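Local atomic coordinates of aclacinomycin oxidoreductase (AknOx) (Streptomyces galilaeus, PDB entry 2IPI), a protein that oxidises the terminal sugar of aclacinomycins in two successive oxygen-dependent steps, using a bicovalently attached FAD, at the end of the biosynthesis of these polyketide antibiotics. Residues Tyr133-Thr143 against Glu342-Ala350. Sequence-based numbering, arbitrary orientation.
Sequences YRALYLDWGVT and EPWLRATLA
The indole of W344 reaches out from the first turn of helix 344-348 and lodges between Y137, Y133 and T143. Its CG stands anti to the backbone N (chi1 -178°), which carries the six-membered ring across to the other helix. The indole and the Y137 side chain run alongside one another in opposite senses: CE3 of W344 sits over one face of the Y137 ring, displaced toward its rim, and CZ3 approaches Y137 CD1 to 3.6 Å. The planes of the two rings are inclined at 52°, an oblique pairing. T143 meets the far end of the indole from the opposite direction, bringing its CG2 to 3.3 Å and its OG1 to 3.1 Å from W344 CH2, a tight fit for the benzo corner.

L345 occupies the neighbouring position. Its CB packs obliquely on Y137, 3.9 Å from CE2, while its CD1 methyl reaches the helix backbone at R134 CA. The T348 side chain, one turn after W344, lies roughly perpendicular to that of Y133 and places CG2 3.9 Å from Y133 CD1. The Y133 hydroxyl is directed elsewhere, into a hydrogen bond with the carbonyl of G147, and the Y133 side chain lies about 7 Å from the bound FAD.

The two short helical segments run almost exactly antiparallel, at 175°, with their axes 10.8 Å apart, a spacing filled by these large side chains. P245 and T248 also touch W344. The contact thus joins helix 129-140 of the FAD-binding PCMH-type region to the short helix that follows edge strand 336-342, an apolar, largely aromatic packing between the FAD-binding domain and the domain built on the seven-stranded antiparallel sheet, in the fold of the berberine-bridge-enzyme-like flavin oxidases.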
loop_
_atom_site.group_PDB
_atom_site.type_symbol
_atom_site.label_atom_id
_atom_site.label_comp_id
_atom_site.label_asym_id
_atom_site.label_seq_id
_atom_site.Cartn_x
_atom_site.Cartn_y
_atom_site.Cartn_z
ATOM N N TYR A 133 -14.405 3.076 5.319
ATOM C CA TYR A 133 -14.214 3.571 6.671
ATOM C C TYR A 133 -15.504 4.179 7.230
ATOM O O TYR A 133 -15.879 3.901 8.375
ATOM C CB TYR A 133 -13.095 4.618 6.702
ATOM C CG TYR A 133 -11.688 4.060 6.588
ATOM C CD1 TYR A 133 -10.696 4.708 5.857
ATOM C CD2 TYR A 133 -11.341 2.876 7.207
ATOM C CE1 TYR A 133 -9.419 4.179 5.762
ATOM C CE2 TYR A 133 -10.075 2.330 7.128
ATOM C CZ TYR A 133 -9.106 2.998 6.396
ATOM O OH TYR A 133 -7.847 2.450 6.316
ATOM N N ARG A 134 -16.150 4.999 6.408
ATOM C CA ARG A 134 -17.347 5.697 6.889
ATOM C C ARG A 134 -18.494 4.719 7.061
ATOM O O ARG A 134 -19.183 4.686 8.090
ATOM C CB ARG A 134 -17.675 6.870 5.969
ATOM C CG ARG A 134 -18.224 6.511 4.608
ATOM C CD ARG A 134 -18.704 7.770 3.883
ATOM N NE ARG A 134 -19.790 7.449 2.953
ATOM C CZ ARG A 134 -20.964 7.009 3.372
ATOM N NH1 ARG A 134 -21.193 6.850 4.669
ATOM N NH2 ARG A 134 -21.913 6.722 2.497
ATOM N N ALA A 135 -18.729 3.860 6.065
ATOM C CA ALA A 135 -19.819 2.901 6.210
ATOM C C ALA A 135 -19.611 1.949 7.380
ATOM O O ALA A 135 -20.525 1.726 8.182
ATOM C CB ALA A 135 -19.999 2.147 4.897
ATOM N N LEU A 136 -18.433 1.351 7.524
ATOM C CA LEU A 136 -18.221 0.360 8.576
ATOM C C LEU A 136 -18.396 0.972 9.956
ATOM O O LEU A 136 -18.880 0.390 10.921
ATOM C CB LEU A 136 -16.814 -0.216 8.445
ATOM C CG LEU A 136 -16.629 -1.663 8.001
ATOM C CD1 LEU A 136 -17.842 -2.201 7.268
ATOM C CD2 LEU A 136 -15.362 -1.805 7.157
ATOM N N TYR A 137 -17.931 2.226 10.059
ATOM C CA TYR A 137 -17.886 2.848 11.389
ATOM C C TYR A 137 -19.276 3.235 11.874
ATOM O O TYR A 137 -19.658 2.880 12.993
ATOM C CB TYR A 137 -16.970 4.062 11.298
ATOM C CG TYR A 137 -16.831 4.877 12.554
ATOM C CD1 TYR A 137 -16.207 4.355 13.678
ATOM C CD2 TYR A 137 -17.350 6.165 12.593
ATOM C CE1 TYR A 137 -16.096 5.122 14.832
ATOM C CE2 TYR A 137 -17.238 6.936 13.735
ATOM C CZ TYR A 137 -16.609 6.401 14.837
ATOM O OH TYR A 137 -16.493 7.166 15.986
ATOM N N LEU A 138 -20.018 3.953 11.059
ATOM C CA LEU A 138 -21.298 4.544 11.433
ATOM C C LEU A 138 -22.320 3.460 11.726
ATOM O O LEU A 138 -23.126 3.596 12.653
ATOM C CB LEU A 138 -21.807 5.493 10.334
ATOM C CG LEU A 138 -20.898 6.703 10.050
ATOM C CD1 LEU A 138 -21.520 7.643 9.040
ATOM C CD2 LEU A 138 -20.580 7.429 11.354
ATOM N N ASP A 139 -22.318 2.353 10.974
ATOM C CA ASP A 139 -23.310 1.321 11.257
ATOM C C ASP A 139 -22.936 0.440 12.447
ATOM O O ASP A 139 -23.797 -0.077 13.173
ATOM C CB ASP A 139 -23.618 0.456 10.046
ATOM C CG ASP A 139 -24.318 1.111 8.889
ATOM O OD1 ASP A 139 -24.861 2.220 9.026
ATOM O OD2 ASP A 139 -24.343 0.544 7.767
ATOM N N TRP A 140 -21.650 0.201 12.712
ATOM C CA TRP A 140 -21.237 -0.792 13.693
ATOM C C TRP A 140 -20.121 -0.318 14.611
ATOM O O TRP A 140 -19.779 -1.024 15.564
ATOM C CB TRP A 140 -20.779 -2.097 12.985
ATOM C CG TRP A 140 -21.801 -2.654 12.049
ATOM C CD1 TRP A 140 -22.895 -3.410 12.405
ATOM C CD2 TRP A 140 -21.854 -2.521 10.625
ATOM N NE1 TRP A 140 -23.615 -3.748 11.280
ATOM C CE2 TRP A 140 -23.002 -3.219 10.176
ATOM C CE3 TRP A 140 -21.062 -1.894 9.661
ATOM C CZ2 TRP A 140 -23.357 -3.295 8.833
ATOM C CZ3 TRP A 140 -21.416 -1.968 8.327
ATOM C CH2 TRP A 140 -22.562 -2.667 7.912
ATOM N N GLY A 141 -19.479 0.821 14.391
ATOM C CA GLY A 141 -18.419 1.270 15.291
ATOM C C GLY A 141 -17.105 0.561 15.129
ATOM O O GLY A 141 -16.216 0.433 15.979
ATOM N N VAL A 142 -16.900 0.008 13.936
ATOM C CA VAL A 142 -15.753 -0.874 13.719
ATOM C C VAL A 142 -14.895 -0.350 12.576
ATOM O O VAL A 142 -15.260 0.690 12.015
ATOM C CB VAL A 142 -16.378 -2.251 13.481
ATOM C CG1 VAL A 142 -15.397 -3.322 13.157
ATOM C CG2 VAL A 142 -17.149 -2.712 14.733
ATOM N N THR A 143 -13.789 -0.996 12.207
ATOM C CA THR A 143 -12.980 -0.652 11.043
ATOM C C THR A 143 -12.101 -1.816 10.578
ATOM O O THR A 143 -12.125 -2.883 11.172
ATOM C CB THR A 143 -12.032 0.528 11.338
ATOM O OG1 THR A 143 -12.638 1.432 12.269
ATOM C CG2 THR A 143 -11.775 1.323 10.076
ATOM N N GLU A 342 -9.037 14.941 17.805
ATOM C CA GLU A 342 -10.169 14.987 16.904
ATOM C C GLU A 342 -10.929 13.667 16.866
ATOM O O GLU A 342 -10.405 12.634 17.249
ATOM C CB GLU A 342 -9.648 15.377 15.507
ATOM C CG GLU A 342 -9.391 16.871 15.393
ATOM C CD GLU A 342 -10.525 17.683 14.810
ATOM O OE1 GLU A 342 -11.673 17.687 15.298
ATOM O OE2 GLU A 342 -10.279 18.404 13.815
ATOM N N PRO A 343 -12.171 13.699 16.417
ATOM C CA PRO A 343 -12.922 12.445 16.302
ATOM C C PRO A 343 -12.237 11.521 15.299
ATOM O O PRO A 343 -11.726 11.970 14.265
ATOM C CB PRO A 343 -14.294 12.885 15.806
ATOM C CG PRO A 343 -14.371 14.346 16.112
ATOM C CD PRO A 343 -12.964 14.862 16.003
ATOM N N TRP A 344 -12.229 10.229 15.636
ATOM C CA TRP A 344 -11.549 9.264 14.778
ATOM C C TRP A 344 -11.974 9.340 13.316
ATOM O O TRP A 344 -11.104 9.342 12.428
ATOM C CB TRP A 344 -11.749 7.826 15.309
ATOM C CG TRP A 344 -10.995 6.870 14.418
ATOM C CD1 TRP A 344 -9.664 6.579 14.412
ATOM C CD2 TRP A 344 -11.587 6.078 13.377
ATOM N NE1 TRP A 344 -9.389 5.654 13.439
ATOM C CE2 TRP A 344 -10.551 5.330 12.784
ATOM C CE3 TRP A 344 -12.899 5.955 12.915
ATOM C CZ2 TRP A 344 -10.804 4.450 11.729
ATOM C CZ3 TRP A 344 -13.148 5.086 11.869
ATOM C CH2 TRP A 344 -12.101 4.356 11.300
ATOM N N LEU A 345 -13.257 9.392 12.987
ATOM C CA LEU A 345 -13.606 9.400 11.563
ATOM C C LEU A 345 -13.179 10.701 10.887
ATOM O O LEU A 345 -12.622 10.722 9.795
ATOM C CB LEU A 345 -15.103 9.162 11.318
ATOM C CG LEU A 345 -15.414 9.072 9.802
ATOM C CD1 LEU A 345 -14.860 7.762 9.257
ATOM C CD2 LEU A 345 -16.895 9.197 9.510
ATOM N N ARG A 346 -13.437 11.816 11.562
ATOM C CA ARG A 346 -13.067 13.119 11.008
ATOM C C ARG A 346 -11.582 13.159 10.690
ATOM O O ARG A 346 -11.177 13.557 9.594
ATOM C CB ARG A 346 -13.444 14.221 12.003
ATOM C CG ARG A 346 -12.757 15.555 11.754
ATOM C CD ARG A 346 -13.566 16.756 12.187
ATOM N NE ARG A 346 -13.836 17.677 11.088
ATOM C CZ ARG A 346 -14.220 18.936 11.184
ATOM N NH1 ARG A 346 -14.414 19.539 12.354
ATOM N NH2 ARG A 346 -14.434 19.656 10.087
ATOM N N ALA A 347 -10.769 12.745 11.654
ATOM C CA ALA A 347 -9.319 12.774 11.473
ATOM C C ALA A 347 -8.902 11.872 10.310
ATOM O O ALA A 347 -8.054 12.229 9.494
ATOM C CB ALA A 347 -8.641 12.377 12.777
ATOM N N THR A 348 -9.539 10.712 10.258
ATOM C CA THR A 348 -9.397 9.660 9.277
ATOM C C THR A 348 -9.740 10.103 7.854
ATOM O O THR A 348 -9.123 9.596 6.908
ATOM C CB THR A 348 -10.313 8.464 9.638
ATOM O OG1 THR A 348 -9.997 7.978 10.950
ATOM C CG2 THR A 348 -10.088 7.308 8.673
ATOM N N LEU A 349 -10.691 11.005 7.688
ATOM C CA LEU A 349 -11.222 11.381 6.384
ATOM C C LEU A 349 -10.651 12.709 5.898
ATOM O O LEU A 349 -11.225 13.389 5.036
ATOM C CB LEU A 349 -12.747 11.491 6.416
ATOM C CG LEU A 349 -13.543 10.187 6.484
ATOM C CD1 LEU A 349 -15.030 10.468 6.590
ATOM C CD2 LEU A 349 -13.259 9.331 5.263
ATOM N N ALA A 350 -9.509 13.132 6.414
ATOM C CA ALA A 350 -8.861 14.318 5.872
ATOM C C ALA A 350 -8.275 14.060 4.491
ATOM O O ALA A 350 -7.389 13.221 4.295
ATOM C CB ALA A 350 -7.752 14.798 6.800
#